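Local coordinates for protein apicoplast TIC22, putative (Plasmodium falciparum 3D7, PDB 4E6Z) that acts as a chaperone essential for protein import into the apicoplast, the relict plastid of the malaria parasite, at residues Ile77-Ile82 / Met102-Tyr107; Glu140-Phe145 / Trp166-Ser171; Ser171-Gln176 / Phe213-Asp218. All coordinates share one frame; numbering follows the deposited sequence.

Contact 1. Residues Ile77-Ile82 / Met102-Tyr107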
loop_
_atom_site.group_PDB
_atom_site.type_symbol
_atom_site.label_atom_id
_atom_site.label_comp_id
_atom_site.label_asym_id
_atom_site.label_seq_id
_atom_site.Cartn_x
_atom_site.Cartn_y
_atom_site.Cartn_z
ATOM N N ILE A 77 1.810 -2.162 7.446
ATOM C CA ILE A 77 1.691 -2.132 5.996
ATOM C C ILE A 77 3.073 -2.050 5.344
ATOM O O ILE A 77 3.771 -1.046 5.487
ATOM C CB ILE A 77 0.851 -0.935 5.530
ATOM C CG1 ILE A 77 -0.500 -0.916 6.251
ATOM C CG2 ILE A 77 0.668 -0.970 4.019
ATOM C CD1 ILE A 77 -1.252 0.387 6.098
ATOM N N PRO A 78 3.470 -3.116 4.629
ATOM C CA PRO A 78 4.753 -3.168 3.923
ATOM C C PRO A 78 4.783 -2.208 2.742
ATOM O O PRO A 78 3.758 -2.001 2.094
ATOM C CB PRO A 78 4.816 -4.613 3.407
ATOM C CG PRO A 78 3.792 -5.365 4.202
ATOM C CD PRO A 78 2.716 -4.371 4.482
ATOM N N VAL A 79 5.950 -1.624 2.482
ATOM C CA VAL A 79 6.177 -0.812 1.291
ATOM C C VAL A 79 7.495 -1.252 0.657
ATOM O O VAL A 79 8.454 -1.585 1.362
ATOM C CB VAL A 79 6.242 0.686 1.626
ATOM C CG1 VAL A 79 6.589 1.505 0.374
ATOM C CG2 VAL A 79 4.933 1.146 2.235
ATOM N N PHE A 80 7.546 -1.256 -0.670
ATOM C CA PHE A 80 8.690 -1.822 -1.371
ATOM C C PHE A 80 9.410 -0.823 -2.263
ATOM O O PHE A 80 8.786 -0.024 -2.955
ATOM C CB PHE A 80 8.267 -3.053 -2.173
ATOM C CG PHE A 80 7.635 -4.120 -1.334
ATOM C CD1 PHE A 80 8.399 -5.134 -0.781
ATOM C CD2 PHE A 80 6.273 -4.093 -1.072
ATOM C CE1 PHE A 80 7.814 -6.113 0.007
ATOM C CE2 PHE A 80 5.685 -5.063 -0.286
ATOM C CZ PHE A 80 6.454 -6.077 0.251
ATOM N N LEU A 81 10.738 -0.878 -2.225
ATOM C CA LEU A 81 11.568 -0.034 -3.071
ATOM C C LEU A 81 12.591 -0.879 -3.809
ATOM O O LEU A 81 12.898 -2.001 -3.407
ATOM C CB LEU A 81 12.287 1.031 -2.243
ATOM C CG LEU A 81 11.478 2.103 -1.514
ATOM C CD1 LEU A 81 11.029 1.588 -0.167
ATOM C CD2 LEU A 81 12.313 3.355 -1.331
ATOM N N ILE A 82 13.116 -0.342 -4.899
ATOM C CA ILE A 82 14.208 -0.994 -5.603
ATOM C C ILE A 82 15.491 -0.275 -5.196
ATOM O O ILE A 82 15.557 0.952 -5.215
ATOM C CB ILE A 82 14.008 -0.974 -7.134
ATOM C CG1 ILE A 82 12.842 -1.882 -7.535
ATOM C CG2 ILE A 82 15.270 -1.441 -7.842
ATOM C CD1 ILE A 82 11.497 -1.427 -7.036
HETATM N N MSE A 102 7.961 4.243 -4.347
HETATM C CA MSE A 102 7.619 3.317 -3.279
HETATM C C MSE A 102 6.346 2.566 -3.653
HETATM O O MSE A 102 5.327 3.179 -3.953
HETATM C CB MSE A 102 7.408 4.082 -1.980
HETATM C CG MSE A 102 8.565 4.978 -1.621
HETATM SE SE MSE A 102 8.285 5.928 0.050
HETATM C CE MSE A 102 6.649 6.899 -0.396
ATOM N N PHE A 103 6.413 1.239 -3.654
ATOM C CA PHE A 103 5.295 0.421 -4.113
ATOM C C PHE A 103 4.582 -0.269 -2.953
ATOM O O PHE A 103 5.221 -0.815 -2.054
ATOM C CB PHE A 103 5.776 -0.626 -5.122
ATOM C CG PHE A 103 6.425 -0.038 -6.345
ATOM C CD1 PHE A 103 5.680 0.220 -7.484
ATOM C CD2 PHE A 103 7.785 0.258 -6.354
ATOM C CE1 PHE A 103 6.271 0.764 -8.611
ATOM C CE2 PHE A 103 8.386 0.800 -7.481
ATOM C CZ PHE A 103 7.628 1.053 -8.614
ATOM N N LEU A 104 3.254 -0.238 -2.977
ATOM C CA LEU A 104 2.465 -0.954 -1.980
ATOM C C LEU A 104 2.377 -2.433 -2.339
ATOM O O LEU A 104 2.122 -3.275 -1.478
ATOM C CB LEU A 104 1.073 -0.336 -1.843
ATOM C CG LEU A 104 1.018 0.898 -0.938
ATOM C CD1 LEU A 104 -0.180 1.780 -1.260
ATOM C CD2 LEU A 104 1.011 0.484 0.529
ATOM N N CYS A 105 2.598 -2.740 -3.616
ATOM C CA CYS A 105 2.585 -4.122 -4.095
ATOM C C CYS A 105 3.967 -4.516 -4.594
ATOM O O CYS A 105 4.521 -3.856 -5.473
ATOM C CB CYS A 105 1.548 -4.307 -5.207
ATOM S SG CYS A 105 1.547 -5.946 -5.978
ATOM N N PRO A 106 4.524 -5.600 -4.030
ATOM C CA PRO A 106 5.902 -6.022 -4.308
ATOM C C PRO A 106 6.084 -6.447 -5.760
ATOM O O PRO A 106 7.196 -6.385 -6.281
ATOM C CB PRO A 106 6.090 -7.227 -3.380
ATOM C CG PRO A 106 4.694 -7.754 -3.174
ATOM C CD PRO A 106 3.829 -6.536 -3.127
ATOM N N TYR A 107 5.007 -6.878 -6.403
ATOM C CA TYR A 107 5.098 -7.336 -7.785
ATOM C C TYR A 107 5.154 -6.160 -8.757
ATOM O O TYR A 107 5.692 -6.285 -9.851
ATOM C CB TYR A 107 3.952 -8.299 -8.112
ATOM C CG TYR A 107 3.913 -9.487 -7.176
ATOM C CD1 TYR A 107 4.901 -10.463 -7.219
ATOM C CD2 TYR A 107 2.901 -9.623 -6.236
ATOM C CE1 TYR A 107 4.876 -11.545 -6.356
ATOM C CE2 TYR A 107 2.866 -10.701 -5.371
ATOM C CZ TYR A 107 3.855 -11.660 -5.436
ATOM O OH TYR A 107 3.822 -12.734 -4.575
HETATM O O HOH W 1 1.763 -3.547 1.122
#
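Phe80 and Phe103 form a single antiparallel bridge, a hydrogen-bonded pair, where strand 78-83 meets the end of strand 97-103, just ahead of helix 106-119 in this Tic22-family fold. Phe80 N donates to Phe103 O at 2.7 Å, and Phe103 N returns a nearly straight bond (173°) to Phe80 O at 2.8 Å; both donors lie in the carbonyl planes. Past Phe103 the second segment leaves its strand, and a water spans the gap, donating to Pro78 O and to Leu104 O, which also bonds Ser263.

Side chains close both flanks. Phe80 has CG anti to its carbonyl carbon (chi1 -58°), which carries the ring to the start of the helix, where Pro106 CB stands 3.7 Å from the ring centroid, almost on the normal, a CH-pi contact over the face. Tyr266 of helix 261-272 meets the same ring nearly at right angles. Ile82 CD1 reaches Phe103 CE2 at 3.9 Å. On the other flank Val79 CG1 touches Met102 CB (3.6 Å), Leu81 CG lies alongside Met102 CG, and Leu104 turns CD2 back to Ile77 CG2 at 3.8 Å.

Strand 78-83 already pairs with strand 129-134, so the bridge ties two sheets together. The two direct bonds set the register; one step on, two carbonyl oxygens that cannot bond each other are joined by the water, which supplies both hydrogens.

Contact 2. Residues Glu140-Phe145 / Trp166-Ser171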
loop_
_atom_site.group_PDB
_atom_site.type_symbol
_atom_site.label_atom_id
_atom_site.label_comp_id
_atom_site.label_asym_id
_atom_site.label_seq_id
_atom_site.Cartn_x
_atom_site.Cartn_y
_atom_site.Cartn_z
ATOM N N GLU A 140 6.341 9.091 7.047
ATOM C CA GLU A 140 7.367 9.978 7.585
ATOM C C GLU A 140 8.158 10.638 6.460
ATOM O O GLU A 140 8.587 11.783 6.584
ATOM C CB GLU A 140 8.310 9.206 8.509
ATOM C CG GLU A 140 7.628 8.609 9.728
ATOM C CD GLU A 140 8.559 7.740 10.555
ATOM O OE1 GLU A 140 9.672 7.432 10.075
ATOM O OE2 GLU A 140 8.177 7.364 11.685
ATOM N N LEU A 141 8.338 9.914 5.360
ATOM C CA LEU A 141 9.082 10.427 4.215
ATOM C C LEU A 141 8.292 11.478 3.442
ATOM O O LEU A 141 8.767 12.595 3.238
ATOM C CB LEU A 141 9.496 9.282 3.286
ATOM C CG LEU A 141 10.608 8.371 3.811
ATOM C CD1 LEU A 141 10.871 7.224 2.846
ATOM C CD2 LEU A 141 11.886 9.169 4.058
HETATM N N MSE A 142 7.089 11.117 3.012
HETATM C CA MSE A 142 6.235 12.032 2.260
HETATM C C MSE A 142 5.969 13.311 3.046
HETATM O O MSE A 142 5.877 14.395 2.472
HETATM C CB MSE A 142 4.910 11.353 1.914
HETATM C CG MSE A 142 5.070 10.022 1.210
HETATM SE SE MSE A 142 3.468 8.933 1.330
HETATM C CE MSE A 142 2.249 10.063 0.310
ATOM N N LYS A 143 5.846 13.169 4.362
ATOM C CA LYS A 143 5.559 14.292 5.250
ATOM C C LYS A 143 6.790 15.167 5.458
ATOM O O LYS A 143 6.729 16.388 5.314
ATOM C CB LYS A 143 5.061 13.776 6.599
ATOM C CG LYS A 143 4.769 14.863 7.618
ATOM C CD LYS A 143 4.661 14.277 9.016
ATOM C CE LYS A 143 3.685 13.114 9.049
ATOM N NZ LYS A 143 3.662 12.445 10.378
ATOM N N GLU A 144 7.903 14.530 5.806
ATOM C CA GLU A 144 9.170 15.225 5.999
ATOM C C GLU A 144 9.578 16.011 4.754
ATOM O O GLU A 144 10.367 16.955 4.833
ATOM C CB GLU A 144 10.259 14.219 6.379
ATOM C CG GLU A 144 11.648 14.566 5.879
ATOM C CD GLU A 144 12.360 13.363 5.296
ATOM O OE1 GLU A 144 12.153 13.075 4.097
ATOM O OE2 GLU A 144 13.121 12.702 6.034
ATOM N N PHE A 145 9.034 15.622 3.606
ATOM C CA PHE A 145 9.337 16.291 2.345
ATOM C C PHE A 145 8.725 17.686 2.283
ATOM O O PHE A 145 9.392 18.652 1.911
ATOM C CB PHE A 145 8.849 15.453 1.160
ATOM C CG PHE A 145 8.886 16.181 -0.153
ATOM C CD1 PHE A 145 10.078 16.341 -0.841
ATOM C CD2 PHE A 145 7.727 16.703 -0.704
ATOM C CE1 PHE A 145 10.114 17.009 -2.050
ATOM C CE2 PHE A 145 7.757 17.373 -1.912
ATOM C CZ PHE A 145 8.952 17.526 -2.586
ATOM N N TRP A 166 9.301 11.469 -2.674
ATOM C CA TRP A 166 8.956 10.068 -2.473
ATOM C C TRP A 166 7.539 9.789 -2.961
ATOM O O TRP A 166 6.566 10.213 -2.341
ATOM C CB TRP A 166 9.097 9.702 -0.995
ATOM C CG TRP A 166 10.487 9.907 -0.482
ATOM C CD1 TRP A 166 10.981 11.019 0.145
ATOM C CD2 TRP A 166 11.572 8.978 -0.563
ATOM N NE1 TRP A 166 12.304 10.833 0.465
ATOM C CE2 TRP A 166 12.693 9.588 0.038
ATOM C CE3 TRP A 166 11.706 7.687 -1.086
ATOM C CZ2 TRP A 166 13.928 8.953 0.133
ATOM C CZ3 TRP A 166 12.934 7.058 -0.994
ATOM C CH2 TRP A 166 14.027 7.690 -0.388
ATOM N N LYS A 167 7.433 9.077 -4.079
ATOM C CA LYS A 167 6.146 8.815 -4.719
ATOM C C LYS A 167 5.603 7.432 -4.367
ATOM O O LYS A 167 6.215 6.414 -4.685
ATOM C CB LYS A 167 6.276 8.961 -6.235
ATOM C CG LYS A 167 5.018 8.641 -7.012
ATOM C CD LYS A 167 5.281 8.679 -8.512
ATOM C CE LYS A 167 5.524 10.098 -8.998
ATOM N NZ LYS A 167 4.306 10.945 -8.863
ATOM N N LEU A 168 4.447 7.408 -3.711
ATOM C CA LEU A 168 3.814 6.153 -3.323
ATOM C C LEU A 168 2.955 5.616 -4.466
ATOM O O LEU A 168 2.124 6.337 -5.017
ATOM C CB LEU A 168 2.966 6.360 -2.063
ATOM C CG LEU A 168 2.273 5.145 -1.432
ATOM C CD1 LEU A 168 3.284 4.140 -0.906
ATOM C CD2 LEU A 168 1.338 5.592 -0.318
ATOM N N ILE A 169 3.161 4.352 -4.819
ATOM C CA ILE A 169 2.405 3.716 -5.895
ATOM C C ILE A 169 1.475 2.616 -5.382
ATOM O O ILE A 169 1.939 1.554 -4.960
ATOM C CB ILE A 169 3.348 3.080 -6.935
ATOM C CG1 ILE A 169 4.454 4.058 -7.333
ATOM C CG2 ILE A 169 2.556 2.611 -8.150
ATOM C CD1 ILE A 169 3.938 5.342 -7.935
ATOM N N SER A 170 0.166 2.861 -5.434
ATOM C CA SER A 170 -0.807 1.844 -5.045
ATOM C C SER A 170 -0.693 0.618 -5.941
ATOM O O SER A 170 -0.203 0.706 -7.059
ATOM C CB SER A 170 -2.238 2.395 -5.102
ATOM O OG SER A 170 -2.488 3.299 -4.044
ATOM N N SER A 171 -1.144 -0.527 -5.438
ATOM C CA SER A 171 -1.165 -1.751 -6.226
ATOM C C SER A 171 -1.869 -1.519 -7.554
ATOM O O SER A 171 -3.015 -1.070 -7.589
ATOM C CB SER A 171 -1.870 -2.871 -5.459
ATOM O OG SER A 171 -2.024 -4.024 -6.271
#
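The Trp166 indole receives Leu141 over one face, where helix 135-150 packs on the edge strand 164-169 of the three-stranded mixed sheet. Leu141 spreads across both rings: Leu141 CB sits over the CG-CD1 bond of the indole, 3.9 Å from Trp166 CD1, while Leu141 CD1 stands 4.0 Å from the centroid of the Trp166 six-membered ring and 14° off its normal, a CH-pi contact. The other methyl, Leu141 CD2, lies 4.0 Å from Trp166 NE1. Leu141 has CG anti to its carbonyl carbon (chi1 -72°), and the branch beyond it extends along the indole, putting one methyl over the benzo ring and the other near the indole nitrogen. Pro89, Cys100 and Met102 also touch the Trp166 side chain.

The axes of segments 140-145 and 166-169 run obliquely, in broadly opposed directions, 140° apart, with a closest approach of 8.5 Å. This is helix-on-sheet packing through side chains, and Trp166 supplies the largest share of the surface buried here. The strand's backbone bonds instead go to strand 97-103, through Lys167 and Ile169.

One residue further along the helix, Met142, a selenomethionine, passes CG 3.9 Å from Trp166 O and then brings SE to 4.3 Å from Leu168 CB.

Contact 3. Residues Ser171-Gln176 / Phe213-Asp218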
loop_
_atom_site.group_PDB
_atom_site.type_symbol
_atom_site.label_atom_id
_atom_site.label_comp_id
_atom_site.label_asym_id
_atom_site.label_seq_id
_atom_site.Cartn_x
_atom_site.Cartn_y
_atom_site.Cartn_z
ATOM N N SER A 171 -1.144 -0.527 -5.438
ATOM C CA SER A 171 -1.165 -1.751 -6.226
ATOM C C SER A 171 -1.869 -1.519 -7.554
ATOM O O SER A 171 -3.015 -1.070 -7.589
ATOM C CB SER A 171 -1.870 -2.871 -5.459
ATOM O OG SER A 171 -2.024 -4.024 -6.271
ATOM N N LYS A 172 -1.178 -1.824 -8.644
ATOM C CA LYS A 172 -1.740 -1.634 -9.976
ATOM C C LYS A 172 -3.048 -2.411 -10.121
ATOM O O LYS A 172 -4.014 -1.916 -10.695
ATOM C CB LYS A 172 -0.738 -2.082 -11.039
ATOM C CG LYS A 172 -1.184 -1.842 -12.467
ATOM C CD LYS A 172 -0.274 -2.567 -13.447
ATOM C CE LYS A 172 -0.589 -2.186 -14.883
ATOM N NZ LYS A 172 -0.255 -0.760 -15.170
ATOM N N ARG A 173 -3.067 -3.627 -9.586
ATOM C CA ARG A 173 -4.220 -4.510 -9.699
ATOM C C ARG A 173 -5.407 -4.040 -8.841
ATOM O O ARG A 173 -6.561 -4.243 -9.205
ATOM C CB ARG A 173 -3.818 -5.941 -9.327
ATOM C CG ARG A 173 -4.936 -6.957 -9.453
ATOM C CD ARG A 173 -4.489 -8.334 -8.981
ATOM N NE ARG A 173 -4.073 -8.326 -7.582
ATOM C CZ ARG A 173 -3.922 -9.418 -6.837
ATOM N NH1 ARG A 173 -4.161 -10.616 -7.355
ATOM N NH2 ARG A 173 -3.538 -9.310 -5.571
ATOM N N GLN A 174 -5.122 -3.418 -7.701
ATOM C CA GLN A 174 -6.182 -2.925 -6.830
ATOM C C GLN A 174 -6.783 -1.620 -7.350
ATOM O O GLN A 174 -7.974 -1.366 -7.167
ATOM C CB GLN A 174 -5.686 -2.758 -5.389
ATOM C CG GLN A 174 -5.147 -4.040 -4.765
ATOM C CD GLN A 174 -6.096 -5.219 -4.919
ATOM O OE1 GLN A 174 -7.313 -5.079 -4.787
ATOM N NE2 GLN A 174 -5.540 -6.390 -5.202
ATOM N N LEU A 175 -5.967 -0.793 -7.998
ATOM C CA LEU A 175 -6.471 0.426 -8.623
ATOM C C LEU A 175 -7.483 0.072 -9.696
ATOM O O LEU A 175 -8.495 0.753 -9.861
ATOM C CB LEU A 175 -5.332 1.241 -9.230
ATOM C CG LEU A 175 -4.561 2.150 -8.272
ATOM C CD1 LEU A 175 -3.211 2.556 -8.878
ATOM C CD2 LEU A 175 -5.405 3.370 -7.929
ATOM N N GLN A 176 -7.206 -1.003 -10.422
ATOM C CA GLN A 176 -8.148 -1.505 -11.405
ATOM C C GLN A 176 -9.411 -2.040 -10.732
ATOM O O GLN A 176 -10.527 -1.730 -11.150
ATOM C CB GLN A 176 -7.509 -2.595 -12.262
ATOM C CG GLN A 176 -8.400 -3.055 -13.400
ATOM C CD GLN A 176 -8.895 -1.903 -14.260
ATOM O OE1 GLN A 176 -8.120 -1.261 -14.978
ATOM N NE2 GLN A 176 -10.199 -1.638 -14.196
ATOM N N PHE A 213 -9.275 -3.153 3.853
ATOM C CA PHE A 213 -8.405 -4.043 3.093
ATOM C C PHE A 213 -7.712 -3.349 1.937
ATOM O O PHE A 213 -8.347 -2.628 1.168
ATOM C CB PHE A 213 -9.192 -5.241 2.555
ATOM C CG PHE A 213 -9.831 -6.072 3.622
ATOM C CD1 PHE A 213 -9.174 -7.171 4.151
ATOM C CD2 PHE A 213 -11.091 -5.756 4.100
ATOM C CE1 PHE A 213 -9.766 -7.941 5.137
ATOM C CE2 PHE A 213 -11.687 -6.518 5.081
ATOM C CZ PHE A 213 -11.024 -7.612 5.603
ATOM N N PHE A 214 -6.408 -3.579 1.812
ATOM C CA PHE A 214 -5.672 -3.105 0.649
ATOM C C PHE A 214 -5.993 -3.963 -0.570
ATOM O O PHE A 214 -6.119 -3.449 -1.678
ATOM C CB PHE A 214 -4.163 -3.056 0.922
ATOM C CG PHE A 214 -3.732 -1.818 1.652
ATOM C CD1 PHE A 214 -3.319 -0.693 0.955
ATOM C CD2 PHE A 214 -3.768 -1.766 3.035
ATOM C CE1 PHE A 214 -2.932 0.457 1.625
ATOM C CE2 PHE A 214 -3.386 -0.620 3.711
ATOM C CZ PHE A 214 -2.972 0.493 3.005
ATOM N N ASP A 215 -6.138 -5.267 -0.358
ATOM C CA ASP A 215 -6.522 -6.175 -1.434
ATOM C C ASP A 215 -8.013 -6.497 -1.409
ATOM O O ASP A 215 -8.539 -6.983 -0.407
ATOM C CB ASP A 215 -5.701 -7.465 -1.382
ATOM C CG ASP A 215 -4.267 -7.264 -1.850
ATOM O OD1 ASP A 215 -3.815 -6.099 -1.905
ATOM O OD2 ASP A 215 -3.596 -8.271 -2.164
ATOM N N LEU A 216 -8.686 -6.214 -2.520
ATOM C CA LEU A 216 -10.093 -6.542 -2.673
ATOM C C LEU A 216 -10.328 -8.021 -2.380
ATOM O O LEU A 216 -11.272 -8.382 -1.680
ATOM C CB LEU A 216 -10.574 -6.210 -4.088
ATOM C CG LEU A 216 -12.003 -6.665 -4.422
ATOM C CD1 LEU A 216 -13.003 -6.120 -3.411
ATOM C CD2 LEU A 216 -12.399 -6.261 -5.835
ATOM N N GLU A 217 -9.457 -8.871 -2.916
ATOM C CA GLU A 217 -9.602 -10.314 -2.764
ATOM C C GLU A 217 -9.540 -10.767 -1.303
ATOM O O GLU A 217 -10.136 -11.782 -0.938
ATOM C CB GLU A 217 -8.579 -11.065 -3.626
ATOM C CG GLU A 217 -7.293 -10.288 -3.913
ATOM C CD GLU A 217 -7.422 -9.318 -5.081
ATOM O OE1 GLU A 217 -7.431 -9.771 -6.247
ATOM O OE2 GLU A 217 -7.502 -8.097 -4.832
ATOM N N ASP A 218 -8.829 -10.011 -0.468
ATOM C CA ASP A 218 -8.812 -10.283 0.969
ATOM C C ASP A 218 -10.170 -9.951 1.588
ATOM O O ASP A 218 -10.670 -10.684 2.440
ATOM C CB ASP A 218 -7.710 -9.482 1.668
ATOM C CG ASP A 218 -6.309 -9.989 1.337
ATOM O OD1 ASP A 218 -6.171 -11.145 0.877
ATOM O OD2 ASP A 218 -5.342 -9.228 1.550
#
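Hydrogen bonds through the Gln174 amide hold helix 172-179 against the start of helix 216-227. Asp215 holds the N-cap position there without a side-chain capping bond, and Leu216 N, the first N-H of the helix, goes to Gln174 OE1 instead, at 2.9 Å and nearly straight (174°), although the donor stands well above the plane of the amide carbonyl. The same oxygen also accepts from Asn177 ND2. Gln174 NE2 donates to Glu217 OE2 at 2.6 Å; the carboxylate oxygen lies near the amide plane, but the donor comes from above the carboxylate plane, the two planes being nearly perpendicular. With oxygen and nitrogen engaged by separate partners, the rotation of the amide is fixed. A bend at chi2 (-50°) turns the amide toward the helix start, with Gln174 CG close to Phe214 O.

The ionic contacts form a looser network of Arg173, Asp215 and Glu217. Asp215 OD2 sits at the edge of the guanidinium, 3.6 Å from Arg173 NH2; Ser260 also hydrogen-bonds this oxygen. The Glu217 carboxylate instead stacks on a guanidinium face, the planes 16° apart. Glu217 OE1, 3.6 Å from Arg173 NH1, lies well out of the guanidinium plane, so no N-H points at it and the pair works by charge alone.

Capping is weak on the first helix, whose N-cap is Ser171: Gln174 N reaches Ser171 OG at 3.5 Å.

Overall arrangement
The three contacts follow one another along the chain in series, the second ending on the residue where the third begins, and all belong to the Tic22-like region of the protein. Contacts 1 and 2 have centres about 11 Å apart and share a sheet: strands 97-103 and 164-169 run parallel as neighbours, with Met102 O 2.6 Å from Ile169 N. Contacts 2 and 3, centres about 18 Å apart, share Ser171, where strand 164-169 gives way to helix 172-179. Contacts 3 and 1, centres about 13 Å apart, touch through Phe214 packing on Ile77 and Leu104. Contact 3 thus connects the region of the first two contacts with the four-stranded sheet containing strand 208-213, bringing separate sheets together in one chain.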